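Local atomic coordinates of N-acylethanolamine-hydrolyzing acid amidase subunit beta (Caenorhabditis elegans, PDB entry 6DY3), a protein that probably degrades bioactive fatty acid amides such as N-palmitoylethanolamine to ethanolamine and free fatty acids, working as a heterodimer with the alpha subunit. Residues B[4-9]-B[193-198]; B[124-129]-B[135-140]; B[158-163]-B[176-181]; B[197-202]-B[212-217]. All coordinates share one frame; numbering follows the deposited sequence.

Interaction 1. Residues B[4-9]-B[193-198]; sequences IVAQNS and KSMVEV
The amide N of Val-198 is bonded to Ser-194 O at 3.1 Å, a helical bond that fixes the turn on which Val-198 and Met-195, three residues apart, face the same strand. Across the contact no polar bond forms; helix and strand meet through apolar side chains. Ile-4 carries most of the strand side and uses two of its branches on different partners. Its CG2 lies 3.9 Å from Met-195 CE, and its CB is 4.0 Å from Met-195 SD, the two side chains passing each other in opposite directions. CD1 of Ile-4, at the end of the longer branch, reaches Val-198 CG1 at 3.5 Å. Met-195 has CG anti to the backbone N (chi1 -172°) and then bends at both following torsions, which curls the thioether over the strand and brings CE within 4.3 Å of Ala-6 CB. With 10.7 Å between the axes, a long, flexible methionine can extend from the helix to meet Ile-4 and Ala-6, while the small Ala-6 lets the methyl settle over it. This is part of the interface between a helical layer and a sheet in the Ntn-hydrolase sandwich. Alternation along the strand turns Val-5 the other way, onto Ile-125 and Ala-127 of the second sheet, while Ile-4 also packs on Ala-178 and Leu-182 of helix 173-185, and Met-195 touches Ile-14 of strand 13-20.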
loop_
_atom_site.group_PDB
_atom_site.type_symbol
_atom_site.label_atom_id
_atom_site.label_comp_id
_atom_site.label_asym_id
_atom_site.label_seq_id
_atom_site.Cartn_x
_atom_site.Cartn_y
_atom_site.Cartn_z
ATOM N N ILE B 4 -6.697 -2.264 9.094
ATOM C CA ILE B 4 -7.895 -2.582 9.856
ATOM C C ILE B 4 -9.106 -2.278 8.990
ATOM O O ILE B 4 -9.129 -1.274 8.272
ATOM C CB ILE B 4 -7.969 -1.787 11.178
ATOM C CG1 ILE B 4 -6.685 -1.976 11.988
ATOM C CG2 ILE B 4 -9.196 -2.218 11.990
ATOM C CD1 ILE B 4 -6.611 -1.093 13.232
ATOM N N VAL B 5 -10.099 -3.164 9.046
ATOM C CA VAL B 5 -11.402 -2.947 8.436
ATOM C C VAL B 5 -12.464 -3.277 9.473
ATOM O O VAL B 5 -12.396 -4.329 10.117
ATOM C CB VAL B 5 -11.588 -3.798 7.168
ATOM C CG1 VAL B 5 -13.072 -3.893 6.781
ATOM C CG2 VAL B 5 -10.792 -3.193 6.035
ATOM N N ALA B 6 -13.447 -2.386 9.627
ATOM C CA ALA B 6 -14.502 -2.555 10.619
ATOM C C ALA B 6 -15.832 -2.070 10.061
ATOM O O ALA B 6 -15.887 -1.061 9.351
ATOM C CB ALA B 6 -14.178 -1.796 11.917
ATOM N N GLN B 7 -16.904 -2.793 10.385
ATOM C CA GLN B 7 -18.258 -2.389 10.028
ATOM C C GLN B 7 -19.053 -2.145 11.304
ATOM O O GLN B 7 -19.200 -3.051 12.131
ATOM C CB GLN B 7 -18.938 -3.445 9.155
ATOM C CG GLN B 7 -20.288 -2.998 8.637
ATOM C CD GLN B 7 -20.940 -4.010 7.721
ATOM O OE1 GLN B 7 -20.477 -5.141 7.574
ATOM N NE2 GLN B 7 -22.014 -3.595 7.076
ATOM N N ASN B 8 -19.560 -0.925 11.465
ATOM C CA ASN B 8 -20.267 -0.577 12.686
ATOM C C ASN B 8 -21.704 -1.088 12.623
ATOM O O ASN B 8 -22.126 -1.731 11.657
ATOM C CB ASN B 8 -20.218 0.933 12.923
ATOM C CG ASN B 8 -20.884 1.725 11.818
ATOM O OD1 ASN B 8 -21.660 1.191 11.027
ATOM N ND2 ASN B 8 -20.593 3.017 11.765
ATOM N N SER B 9 -22.470 -0.792 13.676
ATOM C CA SER B 9 -23.849 -1.261 13.745
ATOM C C SER B 9 -24.694 -0.656 12.633
ATOM O O SER B 9 -25.571 -1.326 12.075
ATOM C CB SER B 9 -24.444 -0.920 15.112
ATOM O OG SER B 9 -23.693 -1.508 16.159
ATOM N N LYS B 193 -13.486 8.584 13.430
ATOM C CA LYS B 193 -12.736 9.110 14.567
ATOM C C LYS B 193 -12.356 8.007 15.546
ATOM O O LYS B 193 -11.313 8.099 16.205
ATOM C CB LYS B 193 -13.541 10.199 15.274
ATOM C CG LYS B 193 -13.681 11.471 14.446
ATOM C CD LYS B 193 -14.198 12.627 15.276
ATOM C CE LYS B 193 -14.531 13.829 14.402
ATOM N NZ LYS B 193 -13.359 14.280 13.602
ATOM N N SER B 194 -13.181 6.962 15.652
ATOM C CA SER B 194 -12.792 5.789 16.426
ATOM C C SER B 194 -11.579 5.111 15.803
ATOM O O SER B 194 -10.673 4.667 16.514
ATOM C CB SER B 194 -13.961 4.813 16.523
ATOM O OG SER B 194 -15.116 5.458 17.037
ATOM N N MET B 195 -11.555 5.013 14.470
ATOM C CA MET B 195 -10.408 4.426 13.787
ATOM C C MET B 195 -9.143 5.240 14.039
ATOM O O MET B 195 -8.045 4.682 14.143
ATOM C CB MET B 195 -10.700 4.320 12.288
ATOM C CG MET B 195 -9.657 3.548 11.501
ATOM S SD MET B 195 -9.530 1.823 12.039
ATOM C CE MET B 195 -11.068 1.156 11.399
ATOM N N VAL B 196 -9.272 6.563 14.126
ATOM C CA VAL B 196 -8.120 7.406 14.440
ATOM C C VAL B 196 -7.579 7.086 15.830
ATOM O O VAL B 196 -6.362 7.092 16.053
ATOM C CB VAL B 196 -8.505 8.890 14.309
ATOM C CG1 VAL B 196 -7.407 9.787 14.868
ATOM C CG2 VAL B 196 -8.786 9.227 12.865
ATOM N N GLU B 197 -8.471 6.858 16.799
ATOM C CA GLU B 197 -8.020 6.494 18.140
ATOM C C GLU B 197 -7.279 5.162 18.129
ATOM O O GLU B 197 -6.255 5.013 18.804
ATOM C CB GLU B 197 -9.206 6.432 19.103
ATOM C CG GLU B 197 -8.821 6.043 20.528
ATOM C CD GLU B 197 -9.991 6.126 21.503
ATOM O OE1 GLU B 197 -11.072 6.606 21.097
ATOM O OE2 GLU B 197 -9.832 5.710 22.673
ATOM N N VAL B 198 -7.784 4.183 17.374
ATOM C CA VAL B 198 -7.126 2.881 17.286
ATOM C C VAL B 198 -5.751 3.027 16.645
ATOM O O VAL B 198 -4.734 2.595 17.202
ATOM C CB VAL B 198 -8.001 1.886 16.498
ATOM C CG1 VAL B 198 -7.276 0.558 16.301
ATOM C CG2 VAL B 198 -9.331 1.664 17.201
#

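Interaction 2. Residues B[124-129]-B[135-140]; sequences IIVAGI and VVISRN
Ile-124 and Ile-137 form a hydrogen-bonded antiparallel pair: Ile-124 N to Ile-137 O measures 2.8 Å, and Ile-137 N to Ile-124 O 2.7 Å. Val-126 and Val-135 repeat the pattern: Val-126 N to Val-135 O and Val-135 N to Val-126 O are both 3.0 Å. Between them sits the non-hydrogen-bonded pair of Ile-125 and Val-136, with CA atoms 4.6 Å apart. This ladder closes the beta hairpin of strands 122-127 and 134-139.

Beta-branched residues, well suited to extended backbone, fill both faces. On one, Ile-125 CG1 lies beside Val-136 CG2 at 3.9 Å. On the other, Ile-124 CB stands 4.0 Å from Ile-137 CB, and Ile-137 CD1 slants across to Val-126 CG2. Val-135 holds CG1 between its backbone N and carbonyl carbon (chi1 65°), against Val-126 CB. Arg-139 contributes its aliphatic part, CG lying 4.1 Å from Ile-124 CD1, while NH1 of this buried residue is bonded to the carbonyls of Phe-113 and Arg-115.

Farther out, Phe-113 and Tyr-106 of helix 106-113 cover the Val-135 face. The Ile-125 face looks into the sandwich and meets Ser-3 of strand 2-7, with strands 64-70 and 145-149 flanking the hairpin.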
loop_
_atom_site.group_PDB
_atom_site.type_symbol
_atom_site.label_atom_id
_atom_site.label_comp_id
_atom_site.label_asym_id
_atom_site.label_seq_id
_atom_site.Cartn_x
_atom_site.Cartn_y
_atom_site.Cartn_z
ATOM N N ILE B 124 -3.836 -8.591 1.401
ATOM C CA ILE B 124 -4.604 -7.564 0.710
ATOM C C ILE B 124 -5.900 -7.376 1.484
ATOM O O ILE B 124 -6.703 -8.310 1.607
ATOM C CB ILE B 124 -4.872 -7.944 -0.755
ATOM C CG1 ILE B 124 -3.544 -8.142 -1.493
ATOM C CG2 ILE B 124 -5.708 -6.869 -1.432
ATOM C CD1 ILE B 124 -3.680 -8.659 -2.903
ATOM N N ILE B 125 -6.099 -6.173 2.011
ATOM C CA ILE B 125 -7.269 -5.837 2.816
ATOM C C ILE B 125 -8.169 -4.955 1.967
ATOM O O ILE B 125 -7.741 -3.898 1.489
ATOM C CB ILE B 125 -6.874 -5.136 4.125
ATOM C CG1 ILE B 125 -6.079 -6.085 5.030
ATOM C CG2 ILE B 125 -8.103 -4.616 4.852
ATOM C CD1 ILE B 125 -4.588 -6.128 4.750
ATOM N N VAL B 126 -9.416 -5.379 1.793
ATOM C CA VAL B 126 -10.367 -4.693 0.931
ATOM C C VAL B 126 -11.603 -4.348 1.751
ATOM O O VAL B 126 -12.096 -5.175 2.529
ATOM C CB VAL B 126 -10.747 -5.557 -0.293
ATOM C CG1 VAL B 126 -11.512 -4.725 -1.319
ATOM C CG2 VAL B 126 -9.509 -6.185 -0.918
ATOM N N ALA B 127 -12.102 -3.128 1.570
ATOM C CA ALA B 127 -13.287 -2.644 2.262
ATOM C C ALA B 127 -14.320 -2.183 1.244
ATOM O O ALA B 127 -13.979 -1.544 0.244
ATOM C CB ALA B 127 -12.934 -1.496 3.212
ATOM N N GLY B 128 -15.586 -2.503 1.504
ATOM C CA GLY B 128 -16.653 -2.185 0.576
ATOM C C GLY B 128 -17.706 -1.255 1.143
ATOM O O GLY B 128 -17.408 -0.384 1.968
ATOM N N ILE B 129 -18.952 -1.435 0.700
ATOM C CA ILE B 129 -20.039 -0.533 1.065
ATOM C C ILE B 129 -21.240 -1.325 1.569
ATOM O O ILE B 129 -21.992 -0.848 2.427
ATOM C CB ILE B 129 -20.421 0.359 -0.127
ATOM C CG1 ILE B 129 -20.900 -0.504 -1.296
ATOM C CG2 ILE B 129 -19.232 1.235 -0.523
ATOM C CD1 ILE B 129 -21.202 0.273 -2.575
ATOM N N VAL B 135 -12.726 -7.831 3.797
ATOM C CA VAL B 135 -12.032 -9.107 3.690
ATOM C C VAL B 135 -10.529 -8.896 3.807
ATOM O O VAL B 135 -9.985 -7.876 3.375
ATOM C CB VAL B 135 -12.363 -9.820 2.360
ATOM C CG1 VAL B 135 -11.838 -9.016 1.166
ATOM C CG2 VAL B 135 -11.791 -11.228 2.356
ATOM N N VAL B 136 -9.862 -9.876 4.404
ATOM C CA VAL B 136 -8.412 -10.004 4.336
ATOM C C VAL B 136 -8.112 -11.111 3.342
ATOM O O VAL B 136 -8.590 -12.239 3.501
ATOM C CB VAL B 136 -7.798 -10.311 5.710
ATOM C CG1 VAL B 136 -6.328 -10.665 5.573
ATOM C CG2 VAL B 136 -7.960 -9.123 6.640
ATOM N N ILE B 137 -7.356 -10.784 2.298
ATOM C CA ILE B 137 -6.933 -11.760 1.300
ATOM C C ILE B 137 -5.490 -12.140 1.598
ATOM O O ILE B 137 -4.596 -11.285 1.588
ATOM C CB ILE B 137 -7.078 -11.208 -0.126
ATOM C CG1 ILE B 137 -8.541 -10.848 -0.402
ATOM C CG2 ILE B 137 -6.542 -12.217 -1.148
ATOM C CD1 ILE B 137 -8.768 -10.125 -1.714
ATOM N N SER B 138 -5.260 -13.420 1.855
ATOM C CA SER B 138 -3.931 -13.925 2.167
ATOM C C SER B 138 -3.332 -14.518 0.900
ATOM O O SER B 138 -3.754 -15.587 0.448
ATOM C CB SER B 138 -3.994 -14.971 3.276
ATOM O OG SER B 138 -4.609 -14.427 4.427
ATOM N N ARG B 139 -2.356 -13.820 0.326
ATOM C CA ARG B 139 -1.593 -14.356 -0.794
ATOM C C ARG B 139 -0.520 -15.271 -0.223
ATOM O O ARG B 139 0.396 -14.812 0.471
ATOM C CB ARG B 139 -0.980 -13.229 -1.623
ATOM C CG ARG B 139 -2.005 -12.288 -2.242
ATOM C CD ARG B 139 -2.995 -13.029 -3.136
ATOM N NE ARG B 139 -2.336 -13.954 -4.054
ATOM C CZ ARG B 139 -2.926 -14.520 -5.099
ATOM N NH1 ARG B 139 -4.192 -14.256 -5.377
ATOM N NH2 ARG B 139 -2.244 -15.348 -5.871
ATOM N N ASN B 140 -0.628 -16.561 -0.513
ATOM C CA ASN B 140 0.257 -17.560 0.062
ATOM C C ASN B 140 1.397 -17.868 -0.895
ATOM O O ASN B 140 1.402 -17.454 -2.055
ATOM C CB ASN B 140 -0.518 -18.840 0.394
ATOM C CG ASN B 140 -1.656 -18.600 1.363
ATOM O OD1 ASN B 140 -1.499 -17.894 2.357
ATOM N ND2 ASN B 140 -2.816 -19.179 1.071
#

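Interaction 3. Residues B[158-163]-B[176-181]; sequences FLVETN and ITAIQK
Phe-158 and Val-160 on the strand meet Ala-178 and Ile-179 on the helix, part of the interface between a helical layer and a sheet of the Ntn-hydrolase alpha-beta-beta-alpha sandwich. Strand 158-161 is an edge strand of its sheet within this chain, and the helix segment runs nearly antiparallel to it, at 166°, with 8.8 Å between the axes.

The contact across the segments is apolar. Ile-179 divides its branches between two neighbours: CG1 rests 4.0 Å from Val-160 CG2, while CG2 approaches the phenyl group, 4.0 Å from both CE1 and CZ of Phe-158. It comes to the ring obliquely, and the two side chains cross at about a right angle. Phe-158 has CG between its backbone N and carbonyl carbon (chi1 61°), a rotamer that swings the ring to the helix side. Val-160 points its CG1 at Ala-178 CB, 4.1 Å away; a side chain of one carbon suits the helix here because it lets the strand come close. Val-160 and Phe-158 also pack on Leu-182, extending the apolar patch one turn along the helix.

Polar groups collect where the strand ends. Glu-161 OE1 forms a salt bridge with Lys-169 NZ, and OE2 accepts a weak bond from the backbone N of Thr-162 at 3.4 Å. Asn-163, just beyond, is probably important for activity, as in related enzymes. Its ND2 is bonded to Ala-70 O, while its OD1 is held by the N-terminal N of Cys-1, the likely nucleophile, and by Arg-174 NH2.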
loop_
_atom_site.group_PDB
_atom_site.type_symbol
_atom_site.label_atom_id
_atom_site.label_comp_id
_atom_site.label_asym_id
_atom_site.label_seq_id
_atom_site.Cartn_x
_atom_site.Cartn_y
_atom_site.Cartn_z
ATOM N N PHE B 158 -14.841 -6.627 12.817
ATOM C CA PHE B 158 -13.582 -6.010 12.414
ATOM C C PHE B 158 -12.572 -7.071 11.993
ATOM O O PHE B 158 -12.666 -8.243 12.365
ATOM C CB PHE B 158 -12.988 -5.129 13.534
ATOM C CG PHE B 158 -12.665 -5.874 14.799
ATOM C CD1 PHE B 158 -11.475 -6.563 14.932
ATOM C CD2 PHE B 158 -13.542 -5.862 15.861
ATOM C CE1 PHE B 158 -11.180 -7.244 16.095
ATOM C CE2 PHE B 158 -13.250 -6.541 17.029
ATOM C CZ PHE B 158 -12.066 -7.231 17.144
ATOM N N LEU B 159 -11.599 -6.631 11.196
ATOM C CA LEU B 159 -10.483 -7.455 10.754
ATOM C C LEU B 159 -9.197 -6.663 10.932
ATOM O O LEU B 159 -9.147 -5.475 10.597
ATOM C CB LEU B 159 -10.632 -7.871 9.290
ATOM C CG LEU B 159 -11.765 -8.838 8.961
ATOM C CD1 LEU B 159 -12.035 -8.846 7.472
ATOM C CD2 LEU B 159 -11.429 -10.228 9.449
ATOM N N VAL B 160 -8.169 -7.315 11.475
ATOM C CA VAL B 160 -6.873 -6.689 11.720
ATOM C C VAL B 160 -5.776 -7.603 11.192
ATOM O O VAL B 160 -5.774 -8.807 11.473
ATOM C CB VAL B 160 -6.647 -6.399 13.216
ATOM C CG1 VAL B 160 -5.289 -5.726 13.430
ATOM C CG2 VAL B 160 -7.766 -5.537 13.762
ATOM N N GLU B 161 -4.821 -7.026 10.471
ATOM C CA GLU B 161 -3.720 -7.805 9.934
ATOM C C GLU B 161 -2.464 -6.942 9.900
ATOM O O GLU B 161 -2.534 -5.729 9.693
ATOM C CB GLU B 161 -4.062 -8.346 8.533
ATOM C CG GLU B 161 -3.205 -9.523 8.092
ATOM C CD GLU B 161 -3.188 -10.651 9.119
ATOM O OE1 GLU B 161 -4.215 -11.356 9.245
ATOM O OE2 GLU B 161 -2.156 -10.821 9.810
ATOM N N THR B 162 -1.306 -7.578 10.111
ATOM C CA THR B 162 -0.027 -6.880 10.027
ATOM C C THR B 162 0.830 -7.595 8.990
ATOM O O THR B 162 0.387 -7.761 7.858
ATOM C CB THR B 162 0.621 -6.759 11.398
ATOM O OG1 THR B 162 0.852 -8.071 11.936
ATOM C CG2 THR B 162 -0.259 -5.987 12.341
ATOM N N ASN B 163 2.047 -8.020 9.350
ATOM C CA ASN B 163 3.039 -8.502 8.404
ATOM C C ASN B 163 3.400 -9.974 8.559
ATOM O O ASN B 163 4.135 -10.499 7.717
ATOM C CB ASN B 163 4.328 -7.680 8.551
ATOM C CG ASN B 163 4.134 -6.236 8.179
ATOM O OD1 ASN B 163 4.462 -5.339 8.962
ATOM N ND2 ASN B 163 3.603 -5.993 6.983
ATOM N N ILE B 176 -2.189 -7.158 18.528
ATOM C CA ILE B 176 -2.881 -7.406 19.793
ATOM C C ILE B 176 -3.523 -6.125 20.310
ATOM O O ILE B 176 -4.686 -6.115 20.735
ATOM C CB ILE B 176 -1.909 -8.004 20.828
ATOM C CG1 ILE B 176 -1.373 -9.353 20.339
ATOM C CG2 ILE B 176 -2.594 -8.157 22.185
ATOM C CD1 ILE B 176 -0.178 -9.852 21.114
ATOM N N THR B 177 -2.768 -5.027 20.303
ATOM C CA THR B 177 -3.283 -3.770 20.832
ATOM C C THR B 177 -4.486 -3.287 20.034
ATOM O O THR B 177 -5.501 -2.877 20.608
ATOM C CB THR B 177 -2.175 -2.719 20.829
ATOM O OG1 THR B 177 -1.104 -3.160 21.672
ATOM C CG2 THR B 177 -2.698 -1.372 21.315
ATOM N N ALA B 178 -4.394 -3.332 18.704
ATOM C CA ALA B 178 -5.497 -2.857 17.877
ATOM C C ALA B 178 -6.765 -3.660 18.132
ATOM O O ALA B 178 -7.869 -3.103 18.137
ATOM C CB ALA B 178 -5.111 -2.918 16.398
ATOM N N ILE B 179 -6.631 -4.970 18.357
ATOM C CA ILE B 179 -7.809 -5.795 18.616
ATOM C C ILE B 179 -8.413 -5.447 19.967
ATOM O O ILE B 179 -9.638 -5.364 20.110
ATOM C CB ILE B 179 -7.444 -7.289 18.533
ATOM C CG1 ILE B 179 -6.995 -7.648 17.112
ATOM C CG2 ILE B 179 -8.625 -8.156 18.968
ATOM C CD1 ILE B 179 -6.323 -9.004 17.006
ATOM N N GLN B 180 -7.569 -5.245 20.979
ATOM C CA GLN B 180 -8.070 -4.825 22.282
ATOM C C GLN B 180 -8.785 -3.487 22.174
ATOM O O GLN B 180 -9.870 -3.302 22.739
ATOM C CB GLN B 180 -6.920 -4.754 23.287
ATOM C CG GLN B 180 -6.456 -6.124 23.770
ATOM C CD GLN B 180 -5.238 -6.059 24.684
ATOM O OE1 GLN B 180 -4.755 -4.975 25.021
ATOM N NE2 GLN B 180 -4.736 -7.226 25.089
ATOM N N LYS B 181 -8.197 -2.543 21.438
ATOM C CA LYS B 181 -8.770 -1.208 21.359
ATOM C C LYS B 181 -10.103 -1.221 20.620
ATOM O O LYS B 181 -11.045 -0.525 21.019
ATOM C CB LYS B 181 -7.776 -0.265 20.681
ATOM C CG LYS B 181 -7.951 1.203 21.045
ATOM C CD LYS B 181 -7.620 1.464 22.503
ATOM C CE LYS B 181 -7.842 2.916 22.883
ATOM N NZ LYS B 181 -7.381 3.162 24.277
#

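Interaction 4. Residues B[197-202]-B[212-217]; sequences EVLSTV and STVMVP
Leu-199, on helix 192-199, extends onto strand 209-215. Its CB stands at the edge of the contact, 4.5 Å from Ser-212 OG. From there CG turns anti to the carbonyl carbon (chi1 -66°), which directs the branched end at the strand. CD1 is the atom that lands: it lies 3.3 Å from Thr-213 O and 4.1 Å from Val-214 CG2, so the methyl sits against both backbone and side chain. CD2, the other tip, meets Ile-4 CD1 of strand 2-7, beyond the intervening strand 13-20. A leucine fits because its two methyls can serve two strands at once.

The polar side of the junction is bridged by water. One molecule is 3.0 Å from Ser-212 OG and 3.1 Å from Ser-200 OG, with a weaker bond to Leu-199 O. Asn-18 makes a second bridge, its ND2 bonded to Leu-199 O and its OD1 to Ser-212 OG. Thr-201 OG1 turns back to donate to Glu-197 O at 2.9 Å.

The contact belongs to the helix-to-sheet interface of the Ntn-hydrolase sandwich. Thr-213 pairs by backbone hydrogen bonds with Arg-17, whose side chain lies about 4 Å from that of Thr-213 and which is probably important for activity. Strand 209-215 lies between strands 13-20 and 231-232. Helix 192-199 covers one face, beside helix 173-185, while Thr-213 turns to the other, near Thr-57 of the second sheet.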
loop_
_atom_site.group_PDB
_atom_site.type_symbol
_atom_site.label_atom_id
_atom_site.label_comp_id
_atom_site.label_asym_id
_atom_site.label_seq_id
_atom_site.Cartn_x
_atom_site.Cartn_y
_atom_site.Cartn_z
ATOM N N GLU B 197 -8.471 6.858 16.799
ATOM C CA GLU B 197 -8.020 6.494 18.140
ATOM C C GLU B 197 -7.279 5.162 18.129
ATOM O O GLU B 197 -6.255 5.013 18.804
ATOM C CB GLU B 197 -9.206 6.432 19.103
ATOM C CG GLU B 197 -8.821 6.043 20.528
ATOM C CD GLU B 197 -9.991 6.126 21.503
ATOM O OE1 GLU B 197 -11.072 6.606 21.097
ATOM O OE2 GLU B 197 -9.832 5.710 22.673
ATOM N N VAL B 198 -7.784 4.183 17.374
ATOM C CA VAL B 198 -7.126 2.881 17.286
ATOM C C VAL B 198 -5.751 3.027 16.645
ATOM O O VAL B 198 -4.734 2.595 17.202
ATOM C CB VAL B 198 -8.001 1.886 16.498
ATOM C CG1 VAL B 198 -7.276 0.558 16.301
ATOM C CG2 VAL B 198 -9.331 1.664 17.201
ATOM N N LEU B 199 -5.699 3.639 15.459
ATOM C CA LEU B 199 -4.440 3.740 14.725
ATOM C C LEU B 199 -3.383 4.554 15.468
ATOM O O LEU B 199 -2.189 4.392 15.189
ATOM C CB LEU B 199 -4.693 4.348 13.342
ATOM C CG LEU B 199 -5.535 3.498 12.387
ATOM C CD1 LEU B 199 -5.831 4.256 11.104
ATOM C CD2 LEU B 199 -4.858 2.168 12.076
ATOM N N SER B 200 -3.785 5.408 16.406
ATOM C CA SER B 200 -2.853 6.248 17.152
ATOM C C SER B 200 -2.390 5.616 18.458
ATOM O O SER B 200 -1.550 6.204 19.145
ATOM C CB SER B 200 -3.486 7.608 17.444
ATOM O OG SER B 200 -3.836 8.265 16.242
ATOM N N THR B 201 -2.918 4.446 18.822
ATOM C CA THR B 201 -2.514 3.776 20.050
ATOM C C THR B 201 -1.143 3.137 19.885
ATOM O O THR B 201 -0.845 2.519 18.860
ATOM C CB THR B 201 -3.531 2.700 20.448
ATOM O OG1 THR B 201 -4.835 3.276 20.576
ATOM C CG2 THR B 201 -3.140 2.056 21.758
ATOM N N VAL B 202 -0.304 3.302 20.901
ATOM C CA VAL B 202 1.004 2.671 20.910
ATOM C C VAL B 202 0.808 1.194 21.258
ATOM O O VAL B 202 0.041 0.877 22.169
ATOM C CB VAL B 202 1.954 3.363 21.907
ATOM C CG1 VAL B 202 3.299 2.660 21.948
ATOM C CG2 VAL B 202 2.133 4.819 21.534
ATOM N N SER B 212 -0.527 7.540 8.958
ATOM C CA SER B 212 -1.775 6.892 9.328
ATOM C C SER B 212 -2.868 7.468 8.439
ATOM O O SER B 212 -2.891 8.676 8.189
ATOM C CB SER B 212 -2.126 7.130 10.802
ATOM O OG SER B 212 -1.176 6.565 11.682
ATOM N N THR B 213 -3.772 6.610 7.960
ATOM C CA THR B 213 -4.826 7.042 7.057
ATOM C C THR B 213 -6.116 6.304 7.376
ATOM O O THR B 213 -6.112 5.207 7.940
ATOM C CB THR B 213 -4.437 6.820 5.583
ATOM O OG1 THR B 213 -5.385 7.466 4.725
ATOM C CG2 THR B 213 -4.390 5.347 5.251
ATOM N N VAL B 214 -7.228 6.939 7.021
ATOM C CA VAL B 214 -8.552 6.351 7.157
ATOM C C VAL B 214 -9.276 6.523 5.832
ATOM O O VAL B 214 -9.196 7.584 5.201
ATOM C CB VAL B 214 -9.359 6.993 8.307
ATOM C CG1 VAL B 214 -10.736 6.349 8.416
ATOM C CG2 VAL B 214 -8.605 6.884 9.633
ATOM N N MET B 215 -9.987 5.483 5.418
ATOM C CA MET B 215 -10.744 5.492 4.175
ATOM C C MET B 215 -12.133 4.947 4.454
ATOM O O MET B 215 -12.276 3.901 5.097
ATOM C CB MET B 215 -10.053 4.658 3.095
ATOM C CG MET B 215 -8.761 5.265 2.578
ATOM S SD MET B 215 -7.955 4.215 1.351
ATOM C CE MET B 215 -7.451 2.823 2.361
ATOM N N VAL B 216 -13.149 5.671 4.001
ATOM C CA VAL B 216 -14.531 5.212 4.073
ATOM C C VAL B 216 -15.097 5.269 2.661
ATOM O O VAL B 216 -15.702 6.280 2.281
ATOM C CB VAL B 216 -15.360 6.062 5.045
ATOM C CG1 VAL B 216 -16.689 5.376 5.334
ATOM C CG2 VAL B 216 -14.585 6.332 6.333
ATOM N N PRO B 217 -14.914 4.234 1.842
ATOM C CA PRO B 217 -15.378 4.322 0.449
ATOM C C PRO B 217 -16.877 4.520 0.316
ATOM O O PRO B 217 -17.325 5.057 -0.703
ATOM C CB PRO B 217 -14.926 2.985 -0.155
ATOM C CG PRO B 217 -14.759 2.073 1.007
ATOM C CD PRO B 217 -14.297 2.930 2.137
HETATM O O HOH W 1 -1.453 7.561 14.457
#

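In the fold
Interactions 1, 3 and 4 lie on one face of the same sheet and join it to two successive helices; interaction 2 belongs to the opposing sheet. Interactions 1 and 4 share helix 192-199 and meet where Val-214 touches Met-195, whereas interaction 3 uses helix 173-185 and is only partly buried. Strand 2-7, through the side chain it turns away from the helices, joins the two sheets; Leu-159 does likewise against Val-135. Chemistry follows place: backbone hydrogen bonds dominate within the sheet of interaction 2, purely apolar packing joins helix to strand in 1 and 3, and in 4 a water and Asn-18 join the polar groups beside the apolar contact.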